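Local coordinates for protein 24-sterol C-methyltransferase (Haloferax volcanii, PDB 6F5Z) that is a putative S-adenosyl-L-methionine-dependent methyltransferase that binds S-adenosyl-L-homocysteine and forms a complex with the activator protein Trm112, at residues K28-R33 and H106-E111; W163-Y168 and Q182-D187. One frame throughout, in Å; residues are numbered along the deposited sequence.

Contacts 1 and 2 follow one another along the chain, the first closing before the second opens, and their centres lie about 13 Å apart. Both reach the same seven-stranded mixed sheet, whose strand order 3-2-1-4-5-7-6 is that of the Rossmann-like class I methyltransferases. Contact 1 sets helix 16-33 on the central strand 104-110, and contact 2 sets helix 165-174 against strand 178-185, at one edge of the sheet within this chain. The two meet directly: Arg33 NH1 makes a salt bridge of 2.9 Å to Asp183 OD2, and Ala30 CB packs 3.8 Å from Ile185 CD1. Helix 16-33 thus spans from a strand whose end helps to bind the ligand to strand 178-185, and both contacts touch the second subunit.

Contact 1: K28-R33 and H106-E111; sequences KHALAR and HVWSME. With SAH (S-adenosyl-L-homocysteine), chain G.
Leu31 stands over one face of the Trp108 indole, while Ala30 meets the same ring at its edge. The CD2 methyl of Leu31 sits 3.5 Å from the centroid of the six-membered ring of Trp108 and only 9° off the ring normal, a CH-pi contact made almost straight down. The two side chains cross at about a right angle, and Leu31 CG follows its methyl onto the ring, 3.7 Å from Trp108 CH2. Ala30 CB lies in the plane of the indole, 3.7 Å from Trp108 CZ3, so the helix touches the ring from two directions without any polar bond. With CG turned away from its own N and beside the carbonyl carbon (chi1 162°), the Trp108 indole leans along the strand, bringing the rim of its opposite face over Met110 N. The C-terminal end of the strand and the residue after it meet S-adenosyl-L-homocysteine, the usual cofactor position in Rossmann-like methyltransferases: Met110 O accepts a 2.9 Å hydrogen bond from the ligand's amino N, and Glu111 O approaches its C5' at 3.3 Å. Strand 104-110 runs between parallel strands 41-45 and 134-140, and helix 51-60 adds to the apolar layer, Ala52 touching both Leu31 and Trp108.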
loop_
_atom_site.group_PDB
_atom_site.type_symbol
_atom_site.label_atom_id
_atom_site.label_comp_id
_atom_site.label_asym_id
_atom_site.label_seq_id
_atom_site.Cartn_x
_atom_site.Cartn_y
_atom_site.Cartn_z
ATOM N N LYS B 28 -4.125 6.012 -13.060
ATOM C CA LYS B 28 -3.160 5.064 -13.609
ATOM C C LYS B 28 -2.141 4.652 -12.549
ATOM O O LYS B 28 -1.714 3.484 -12.566
ATOM C CB LYS B 28 -2.455 5.673 -14.823
ATOM C CG LYS B 28 -1.579 6.868 -14.552
ATOM C CD LYS B 28 -1.006 7.440 -15.873
ATOM C CE LYS B 28 -0.149 8.654 -15.628
ATOM N NZ LYS B 28 0.210 9.320 -16.909
ATOM N N HIS B 29 -1.744 5.573 -11.664
ATOM C CA HIS B 29 -0.722 5.285 -10.655
ATOM C C HIS B 29 -1.302 4.462 -9.538
ATOM O O HIS B 29 -0.629 3.562 -9.020
ATOM C CB HIS B 29 -0.140 6.576 -10.072
ATOM C CG HIS B 29 0.641 7.359 -11.074
ATOM N ND1 HIS B 29 1.764 6.828 -11.683
ATOM C CD2 HIS B 29 0.419 8.600 -11.567
ATOM C CE1 HIS B 29 2.229 7.776 -12.483
ATOM N NE2 HIS B 29 1.436 8.851 -12.474
ATOM N N ALA B 30 -2.545 4.761 -9.139
ATOM C CA ALA B 30 -3.173 3.988 -8.052
ATOM C C ALA B 30 -3.436 2.549 -8.525
ATOM O O ALA B 30 -3.177 1.594 -7.798
ATOM C CB ALA B 30 -4.486 4.640 -7.633
ATOM N N LEU B 31 -3.918 2.377 -9.771
ATOM C CA LEU B 31 -4.198 1.044 -10.296
ATOM C C LEU B 31 -2.929 0.213 -10.360
ATOM O O LEU B 31 -2.950 -0.995 -10.074
ATOM C CB LEU B 31 -4.809 1.130 -11.704
ATOM C CG LEU B 31 -6.221 1.681 -11.692
ATOM C CD1 LEU B 31 -6.643 2.219 -13.088
ATOM C CD2 LEU B 31 -7.219 0.637 -11.220
ATOM N N ALA B 32 -1.802 0.872 -10.706
ATOM C CA ALA B 32 -0.544 0.135 -10.845
ATOM C C ALA B 32 -0.071 -0.437 -9.526
ATOM O O ALA B 32 0.759 -1.362 -9.557
ATOM C CB ALA B 32 0.540 1.023 -11.430
ATOM N N ARG B 33 -0.562 0.089 -8.397
ATOM C CA ARG B 33 -0.132 -0.361 -7.068
ATOM C C ARG B 33 -0.888 -1.621 -6.668
ATOM O O ARG B 33 -0.443 -2.297 -5.709
ATOM C CB ARG B 33 -0.415 0.743 -6.018
ATOM C CG ARG B 33 0.480 1.933 -6.214
ATOM C CD ARG B 33 0.191 3.064 -5.250
ATOM N NE ARG B 33 0.906 4.278 -5.656
ATOM C CZ ARG B 33 1.101 5.332 -4.873
ATOM N NH1 ARG B 33 0.659 5.332 -3.625
ATOM N NH2 ARG B 33 1.723 6.408 -5.343
ATOM N N HIS B 106 -10.519 -8.029 -4.997
ATOM C CA HIS B 106 -10.196 -6.631 -4.724
ATOM C C HIS B 106 -11.340 -5.742 -5.160
ATOM O O HIS B 106 -12.104 -6.099 -6.072
ATOM C CB HIS B 106 -8.937 -6.164 -5.474
ATOM C CG HIS B 106 -7.742 -7.008 -5.221
ATOM N ND1 HIS B 106 -7.383 -8.050 -6.086
ATOM C CD2 HIS B 106 -6.903 -6.986 -4.167
ATOM C CE1 HIS B 106 -6.327 -8.615 -5.523
ATOM N NE2 HIS B 106 -6.001 -8.037 -4.369
ATOM N N VAL B 107 -11.460 -4.596 -4.480
ATOM C CA VAL B 107 -12.474 -3.589 -4.855
ATOM C C VAL B 107 -11.695 -2.304 -5.144
ATOM O O VAL B 107 -10.786 -1.917 -4.395
ATOM C CB VAL B 107 -13.471 -3.358 -3.686
ATOM C CG1 VAL B 107 -14.438 -2.206 -3.994
ATOM C CG2 VAL B 107 -14.265 -4.632 -3.406
ATOM N N TRP B 108 -12.076 -1.628 -6.244
ATOM C CA TRP B 108 -11.524 -0.362 -6.670
ATOM C C TRP B 108 -12.657 0.655 -6.709
ATOM O O TRP B 108 -13.771 0.329 -7.117
ATOM C CB TRP B 108 -10.990 -0.507 -8.118
ATOM C CG TRP B 108 -10.793 0.796 -8.844
ATOM C CD1 TRP B 108 -11.695 1.423 -9.664
ATOM C CD2 TRP B 108 -9.658 1.674 -8.741
ATOM N NE1 TRP B 108 -11.163 2.622 -10.129
ATOM C CE2 TRP B 108 -9.927 2.812 -9.546
ATOM C CE3 TRP B 108 -8.434 1.606 -8.038
ATOM C CZ2 TRP B 108 -8.979 3.821 -9.745
ATOM C CZ3 TRP B 108 -7.509 2.631 -8.197
ATOM C CH2 TRP B 108 -7.808 3.748 -9.014
ATOM N N SER B 109 -12.372 1.888 -6.317
ATOM C CA SER B 109 -13.325 2.960 -6.527
ATOM C C SER B 109 -12.570 4.271 -6.730
ATOM O O SER B 109 -11.720 4.633 -5.917
ATOM C CB SER B 109 -14.330 3.034 -5.387
ATOM O OG SER B 109 -15.265 4.082 -5.607
ATOM N N MET B 110 -12.900 4.995 -7.799
ATOM C CA MET B 110 -12.265 6.299 -8.052
ATOM C C MET B 110 -13.380 7.346 -8.219
ATOM O O MET B 110 -14.322 7.152 -9.016
ATOM C CB MET B 110 -11.424 6.254 -9.342
ATOM C CG MET B 110 -10.975 7.612 -9.876
ATOM S SD MET B 110 -9.759 8.376 -8.776
ATOM C CE MET B 110 -9.185 9.767 -9.777
ATOM N N GLU B 111 -13.250 8.452 -7.480
ATOM C CA GLU B 111 -14.149 9.591 -7.615
ATOM C C GLU B 111 -15.620 9.199 -7.464
ATOM O O GLU B 111 -16.476 9.838 -8.111
ATOM C CB GLU B 111 -13.876 10.277 -8.984
ATOM C CG GLU B 111 -12.623 11.134 -8.946
ATOM C CD GLU B 111 -12.876 12.402 -8.155
ATOM O OE1 GLU B 111 -13.010 12.318 -6.908
ATOM O OE2 GLU B 111 -13.060 13.466 -8.790
HETATM N N SAH G . -14.893 5.902 -11.522
HETATM C CA SAH G . -15.232 6.736 -12.706
HETATM C CB SAH G . -16.562 7.574 -12.549
HETATM C CG SAH G . -16.483 8.617 -11.438
HETATM S SD SAH G . -18.047 9.565 -11.333
HETATM C C SAH G . -14.077 7.699 -13.087
HETATM O O SAH G . -13.013 7.594 -12.337
HETATM O OXT SAH G . -14.164 8.469 -14.016
HETATM C "C5'" SAH G . -18.967 8.702 -10.037
HETATM C "C4'" SAH G . -19.650 7.435 -10.518
HETATM O "O4'" SAH G . -20.247 6.790 -9.363
HETATM C "C3'" SAH G . -20.794 7.748 -11.490
HETATM O "O3'" SAH G . -20.738 6.953 -12.675
HETATM C "C2'" SAH G . -22.052 7.578 -10.631
HETATM O "O2'" SAH G . -23.227 7.190 -11.339
HETATM C "C1'" SAH G . -21.615 6.517 -9.622
HETATM N N9 SAH G . -22.327 6.561 -8.343
HETATM C C8 SAH G . -22.445 7.638 -7.498
HETATM N N7 SAH G . -23.100 7.381 -6.392
HETATM C C5 SAH G . -23.434 6.039 -6.512
HETATM C C6 SAH G . -24.142 5.154 -5.668
HETATM N N6 SAH G . -24.692 5.510 -4.500
HETATM N N1 SAH G . -24.306 3.875 -6.091
HETATM C C2 SAH G . -23.814 3.522 -7.287
HETATM N N3 SAH G . -23.133 4.263 -8.165
HETATM C C4 SAH G . -22.967 5.524 -7.713
#

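Contact 2: W163-Y168 and Q182-D187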
loop_
_atom_site.group_PDB
_atom_site.type_symbol
_atom_site.label_atom_id
_atom_site.label_comp_id
_atom_site.label_asym_id
_atom_site.label_seq_id
_atom_site.Cartn_x
_atom_site.Cartn_y
_atom_site.Cartn_z
ATOM N N TRP B 163 -14.337 13.891 4.027
ATOM C CA TRP B 163 -13.508 13.421 5.118
ATOM C C TRP B 163 -12.081 13.850 4.929
ATOM O O TRP B 163 -11.617 13.970 3.787
ATOM C CB TRP B 163 -13.506 11.888 5.195
ATOM C CG TRP B 163 -14.716 11.256 5.821
ATOM C CD1 TRP B 163 -15.680 11.859 6.597
ATOM C CD2 TRP B 163 -15.092 9.884 5.704
ATOM N NE1 TRP B 163 -16.642 10.935 6.954
ATOM C CE2 TRP B 163 -16.289 9.704 6.431
ATOM C CE3 TRP B 163 -14.539 8.787 5.023
ATOM C CZ2 TRP B 163 -16.941 8.454 6.489
ATOM C CZ3 TRP B 163 -15.160 7.557 5.107
ATOM C CH2 TRP B 163 -16.353 7.399 5.825
ATOM N N SER B 164 -11.359 14.013 6.051
ATOM C CA SER B 164 -9.910 14.260 5.970
ATOM C C SER B 164 -9.143 12.933 5.728
ATOM O O SER B 164 -9.714 11.854 5.844
ATOM C CB SER B 164 -9.402 14.845 7.288
ATOM O OG SER B 164 -9.643 13.869 8.283
ATOM N N HIS B 165 -7.831 13.016 5.494
ATOM C CA HIS B 165 -7.017 11.797 5.371
ATOM C C HIS B 165 -7.235 10.944 6.651
ATOM O O HIS B 165 -7.464 9.728 6.574
ATOM C CB HIS B 165 -5.527 12.155 5.301
ATOM C CG HIS B 165 -5.056 12.724 4.000
ATOM N ND1 HIS B 165 -3.789 12.400 3.502
ATOM C CD2 HIS B 165 -5.674 13.528 3.109
ATOM C CE1 HIS B 165 -3.660 13.080 2.365
ATOM N NE2 HIS B 165 -4.748 13.799 2.097
ATOM N N ALA B 166 -7.160 11.592 7.840
ATOM C CA ALA B 166 -7.330 10.849 9.107
ATOM C C ALA B 166 -8.705 10.214 9.230
ATOM O O ALA B 166 -8.839 9.070 9.692
ATOM C CB ALA B 166 -7.037 11.758 10.302
ATOM N N GLU B 167 -9.740 10.931 8.808
ATOM C CA GLU B 167 -11.090 10.362 8.874
ATOM C C GLU B 167 -11.264 9.138 7.983
ATOM O O GLU B 167 -11.994 8.203 8.342
ATOM C CB GLU B 167 -12.141 11.417 8.552
ATOM C CG GLU B 167 -12.355 12.360 9.738
ATOM C CD GLU B 167 -13.142 13.618 9.422
ATOM O OE1 GLU B 167 -13.026 14.146 8.293
ATOM O OE2 GLU B 167 -13.835 14.113 10.341
ATOM N N TYR B 168 -10.599 9.119 6.798
ATOM C CA TYR B 168 -10.666 7.930 5.939
ATOM C C TYR B 168 -9.964 6.766 6.656
ATOM O O TYR B 168 -10.501 5.669 6.671
ATOM C CB TYR B 168 -9.933 8.183 4.607
ATOM C CG TYR B 168 -10.878 8.687 3.542
ATOM C CD1 TYR B 168 -11.642 7.800 2.782
ATOM C CD2 TYR B 168 -11.038 10.058 3.304
ATOM C CE1 TYR B 168 -12.560 8.258 1.837
ATOM C CE2 TYR B 168 -11.929 10.521 2.327
ATOM C CZ TYR B 168 -12.717 9.620 1.629
ATOM O OH TYR B 168 -13.639 10.056 0.716
ATOM N N GLN B 182 -1.602 5.065 2.685
ATOM C CA GLN B 182 -2.426 6.233 2.383
ATOM C C GLN B 182 -1.509 7.271 1.755
ATOM O O GLN B 182 -0.425 7.514 2.290
ATOM C CB GLN B 182 -3.161 6.760 3.595
ATOM C CG GLN B 182 -4.120 7.887 3.158
ATOM C CD GLN B 182 -4.900 8.446 4.316
ATOM O OE1 GLN B 182 -4.263 8.971 5.251
ATOM N NE2 GLN B 182 -6.245 8.340 4.293
ATOM N N ASP B 183 -1.916 7.821 0.615
ATOM C CA ASP B 183 -1.004 8.717 -0.086
ATOM C C ASP B 183 -1.738 9.751 -0.912
ATOM O O ASP B 183 -2.938 9.653 -1.149
ATOM C CB ASP B 183 -0.174 7.838 -1.062
ATOM C CG ASP B 183 1.176 8.380 -1.530
ATOM O OD1 ASP B 183 1.642 9.404 -0.961
ATOM O OD2 ASP B 183 1.824 7.702 -2.380
ATOM N N SER B 184 -0.975 10.758 -1.365
ATOM C CA SER B 184 -1.431 11.757 -2.327
ATOM C C SER B 184 -0.752 11.415 -3.668
ATOM O O SER B 184 0.459 11.181 -3.694
ATOM C CB SER B 184 -0.947 13.137 -1.893
ATOM O OG SER B 184 -1.563 13.506 -0.670
ATOM N N ILE B 185 -1.523 11.356 -4.741
ATOM C CA ILE B 185 -0.995 11.083 -6.075
ATOM C C ILE B 185 -1.186 12.354 -6.896
ATOM O O ILE B 185 -2.327 12.779 -7.145
ATOM C CB ILE B 185 -1.752 9.894 -6.711
ATOM C CG1 ILE B 185 -1.536 8.625 -5.809
ATOM C CG2 ILE B 185 -1.194 9.622 -8.128
ATOM C CD1 ILE B 185 -2.285 7.397 -6.336
ATOM N N ALA B 186 -0.054 12.969 -7.280
ATOM C CA ALA B 186 -0.132 14.216 -8.024
ATOM C C ALA B 186 -0.645 13.992 -9.439
ATOM O O ALA B 186 -0.382 12.930 -10.056
ATOM C CB ALA B 186 1.237 14.860 -8.094
ATOM N N ASP B 187 -1.339 15.030 -9.986
ATOM C CA ASP B 187 -1.751 15.039 -11.382
ATOM C C ASP B 187 -0.696 15.913 -12.050
ATOM O O ASP B 187 -0.697 17.146 -11.896
ATOM C CB ASP B 187 -3.162 15.607 -11.567
ATOM C CG ASP B 187 -3.574 15.671 -13.025
ATOM O OD1 ASP B 187 -2.675 15.633 -13.898
ATOM O OD2 ASP B 187 -4.787 15.711 -13.297
HETATM O O HOH W 1 -3.843 14.924 -0.340
HETATM O O HOH W 2 -2.097 10.567 4.771
#
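His165, in the first turn of helix 165-174, is held to Gln182 through its backbone and through water. Just ahead of it, Trp163 lays its CE3 edge over the centre of the Tyr168 ring. Ser164 is the N-cap: its OG accepts from Glu167 N at 3.0 Å and its own N donates to Glu167 OE1 at 2.8 Å, a capping box. At His165, the carbonyl O receives Gln182 NE2 at 2.9 Å in a nearly straight bond (165°) lying close to the amide plane of Gln182. The imidazole, 64° from that amide plane, reaches strand 178-185 through two waters near its own plane: one joins His165 NE2 to Ser184 OG, the other links ND1 to Gln182 OE1, donating to this oxygen. An extended chain (chi2 179°) carries the Gln182 amide to the helix; Arg169 of that helix also bonds to OE1, and NE2 has a second partner in Thr221 OG1. Replacing Gln182 by alanine would remove the amide, and the His165 carbonyl and Arg169 would probably each lose a partner, with a gap opened beside Tyr168 CB. Leu219 of the adjacent antiparallel strand 218-224 lies against His165, Tyr168 and Gln182, and Tyr168 reaches on to strand 134-140.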